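Local coordinates for protein cytochrome B5-HOST origin (Ostreococcus tauri virus 2, PDB 4B8N) that binds heme through two axial histidines and, as a virus-encoded cytochrome b5, probably carries electrons between redox partners, at residues 43-48 and 54-59. Numbering follows the deposited sequence.
With HEM (protoporphyrin IX containing Fe), chain E.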
# COMPACT_ATOMS: atom_id res chain seq x y z
N LYS A 43 3.02 -7.32 5.72
CA LYS A 43 2.39 -8.49 6.34
C LYS A 43 1.12 -8.94 5.62
O LYS A 43 0.77 -10.12 5.64
CB LYS A 43 2.14 -8.24 7.83
CG LYS A 43 3.42 -8.23 8.65
CD LYS A 43 3.17 -7.77 10.08
CE LYS A 43 4.43 -7.87 10.91
NZ LYS A 43 4.24 -7.29 12.27
N PHE A 44 0.46 -8.02 4.94
CA PHE A 44 -0.72 -8.39 4.14
C PHE A 44 -0.38 -9.24 2.90
O PHE A 44 -1.26 -9.95 2.38
CB PHE A 44 -1.52 -7.14 3.73
CG PHE A 44 -2.74 -7.45 2.89
CD1 PHE A 44 -3.84 -8.12 3.44
CD2 PHE A 44 -2.80 -7.07 1.55
CE1 PHE A 44 -4.96 -8.41 2.67
CE2 PHE A 44 -3.92 -7.35 0.78
CZ PHE A 44 -5.00 -8.03 1.33
N LEU A 45 0.86 -9.18 2.43
CA LEU A 45 1.23 -9.81 1.15
C LEU A 45 0.81 -11.28 1.00
O LEU A 45 0.09 -11.60 0.04
CB LEU A 45 2.72 -9.63 0.81
CG LEU A 45 3.34 -8.24 0.64
CD1 LEU A 45 4.80 -8.37 0.24
CD2 LEU A 45 2.56 -7.42 -0.38
N PRO A 46 1.20 -12.16 1.94
CA PRO A 46 0.76 -13.55 1.77
C PRO A 46 -0.75 -13.72 1.95
O PRO A 46 -1.30 -14.76 1.54
CB PRO A 46 1.53 -14.31 2.85
CG PRO A 46 1.85 -13.29 3.88
CD PRO A 46 2.07 -12.01 3.13
N ASP A 47 -1.41 -12.74 2.56
CA ASP A 47 -2.87 -12.78 2.77
C ASP A 47 -3.67 -12.26 1.58
O ASP A 47 -4.89 -12.45 1.50
CB ASP A 47 -3.28 -11.98 4.01
CG ASP A 47 -2.78 -12.60 5.30
OD1 ASP A 47 -2.55 -13.83 5.33
OD2 ASP A 47 -2.62 -11.85 6.27
N HIS A 48 -3.00 -11.61 0.64
CA HIS A 48 -3.71 -10.98 -0.47
C HIS A 48 -4.37 -11.99 -1.39
O HIS A 48 -3.68 -12.85 -1.93
CB HIS A 48 -2.75 -10.11 -1.26
CG HIS A 48 -3.39 -9.40 -2.41
ND1 HIS A 48 -2.83 -9.34 -3.64
CD2 HIS A 48 -4.60 -8.72 -2.50
CE1 HIS A 48 -3.64 -8.65 -4.46
NE2 HIS A 48 -4.72 -8.27 -3.76
N ALA A 54 1.55 -9.09 -7.45
CA ALA A 54 0.67 -8.01 -7.91
C ALA A 54 0.84 -6.75 -7.07
O ALA A 54 0.82 -5.64 -7.59
CB ALA A 54 -0.79 -8.44 -7.90
N ILE A 55 0.97 -6.93 -5.75
CA ILE A 55 1.21 -5.77 -4.88
C ILE A 55 2.67 -5.33 -4.87
O ILE A 55 2.95 -4.12 -4.94
CB ILE A 55 0.71 -6.00 -3.43
CG1 ILE A 55 -0.77 -6.39 -3.46
CG2 ILE A 55 0.91 -4.74 -2.58
CD1 ILE A 55 -1.36 -6.77 -2.12
N ILE A 56 3.60 -6.29 -4.79
CA ILE A 56 5.04 -5.97 -4.78
C ILE A 56 5.41 -5.11 -6.01
O ILE A 56 6.25 -4.21 -5.94
CB ILE A 56 5.92 -7.25 -4.74
CG1 ILE A 56 5.69 -8.03 -3.43
CG2 ILE A 56 7.39 -6.89 -4.85
CD1 ILE A 56 6.09 -9.50 -3.51
N LEU A 57 4.76 -5.40 -7.13
CA LEU A 57 4.89 -4.59 -8.36
C LEU A 57 4.74 -3.10 -8.10
O LEU A 57 5.33 -2.29 -8.82
CB LEU A 57 3.83 -4.98 -9.38
CG LEU A 57 4.15 -5.88 -10.57
CD1 LEU A 57 2.91 -6.05 -11.43
CD2 LEU A 57 5.30 -5.29 -11.38
N PHE A 58 3.92 -2.75 -7.11
CA PHE A 58 3.64 -1.35 -6.78
C PHE A 58 4.30 -0.90 -5.47
O PHE A 58 3.98 0.19 -4.95
CB PHE A 58 2.12 -1.09 -6.77
CG PHE A 58 1.50 -1.20 -8.14
CD1 PHE A 58 1.17 -2.43 -8.68
CD2 PHE A 58 1.28 -0.06 -8.90
CE1 PHE A 58 0.63 -2.54 -9.95
CE2 PHE A 58 0.73 -0.15 -10.18
CZ PHE A 58 0.40 -1.40 -10.71
N ALA A 59 5.22 -1.70 -4.93
CA ALA A 59 5.92 -1.34 -3.69
C ALA A 59 6.63 0.01 -3.82
O ALA A 59 7.43 0.23 -4.75
CB ALA A 59 6.89 -2.43 -3.27
CHA HEM E . -7.88 -9.53 -5.96
CHB HEM E . -7.85 -7.19 -1.53
CHC HEM E . -4.29 -4.31 -3.04
CHD HEM E . -4.31 -6.68 -7.35
C1A HEM E . -8.18 -9.08 -4.63
C2A HEM E . -9.27 -9.69 -3.85
C3A HEM E . -9.26 -9.00 -2.57
C4A HEM E . -8.14 -8.06 -2.63
CMA HEM E . -10.17 -9.25 -1.41
CAA HEM E . -10.23 -10.79 -4.27
CBA HEM E . -11.57 -10.16 -4.66
CGA HEM E . -11.37 -9.43 -5.97
O1A HEM E . -11.19 -10.09 -7.04
O2A HEM E . -11.38 -8.18 -5.91
C1B HEM E . -6.85 -6.16 -1.57
C2B HEM E . -6.66 -5.27 -0.41
C3B HEM E . -5.59 -4.43 -0.90
C4B HEM E . -5.30 -4.93 -2.24
CMB HEM E . -7.38 -5.27 0.90
CAB HEM E . -4.90 -3.33 -0.18
CBB HEM E . -4.94 -2.11 -0.64
C1C HEM E . -4.00 -4.61 -4.40
C2C HEM E . -2.95 -3.90 -5.16
C3C HEM E . -2.98 -4.62 -6.42
C4C HEM E . -3.98 -5.72 -6.33
CMC HEM E . -2.09 -2.73 -4.72
CAC HEM E . -2.14 -4.32 -7.58
CBC HEM E . -2.72 -3.62 -8.53
C1D HEM E . -5.27 -7.73 -7.35
C2D HEM E . -5.45 -8.58 -8.53
C3D HEM E . -6.54 -9.44 -8.11
C4D HEM E . -6.82 -8.98 -6.74
CMD HEM E . -4.72 -8.59 -9.87
CAD HEM E . -7.23 -10.55 -8.86
CBD HEM E . -8.57 -10.09 -9.42
CGD HEM E . -9.39 -11.25 -10.00
O1D HEM E . -8.84 -12.35 -10.25
O2D HEM E . -10.61 -11.06 -10.20
NA HEM E . -7.57 -7.95 -3.94
NB HEM E . -6.08 -5.94 -2.65
NC HEM E . -4.68 -5.62 -5.12
ND HEM E . -6.10 -7.94 -6.29
FE HEM E . -5.96 -6.96 -4.45
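One side of the cytochrome b5 heme pocket, the side carrying an axial histidine, is formed where H48 of the 43-48 loop packs against I55 of helix 52-56. H48 NE2 coordinates the heme iron at 1.9 Å, and H71 NE2 supplies the other protein ligand. I55 CD1 makes a CH-pi contact with one imidazole face, 3.5 Å from the ring centroid and 21° off the normal, displaced toward the CG-ND1 bond. Together with the ND1 hydrogen bond to G51 O, the methyl should restrict rotation of the ring about the Fe-NE2 axis; that bond would also be expected to make the imidazole a somewhat stronger electron donor to the iron.

With CG1 of I55 anti to its carbonyl carbon (chi1 -55°), the ethyl branch points into the corner between the H48 face and the edge of the F44 ring. There CD1 lies 3.9 Å from F44 CE2, while I55 CG1 approaches HEM C2C at 3.7 Å. F44 CE2 in turn reaches HEM C2B at 3.6 Å. Farther from the heme, L45 divides its methyls: CD2 meets I55 CB at 3.8 Å, and CD1 meets I56 CG1 at the same separation. L45 also touches C30, and I55 touches V32, joining this apolar layer to strand 29-34. No hydrogen bond links the segments; side-chain packing and shared heme contacts unite them, an arrangement characteristic of the bis-histidine heme site of the cytochrome b5 fold.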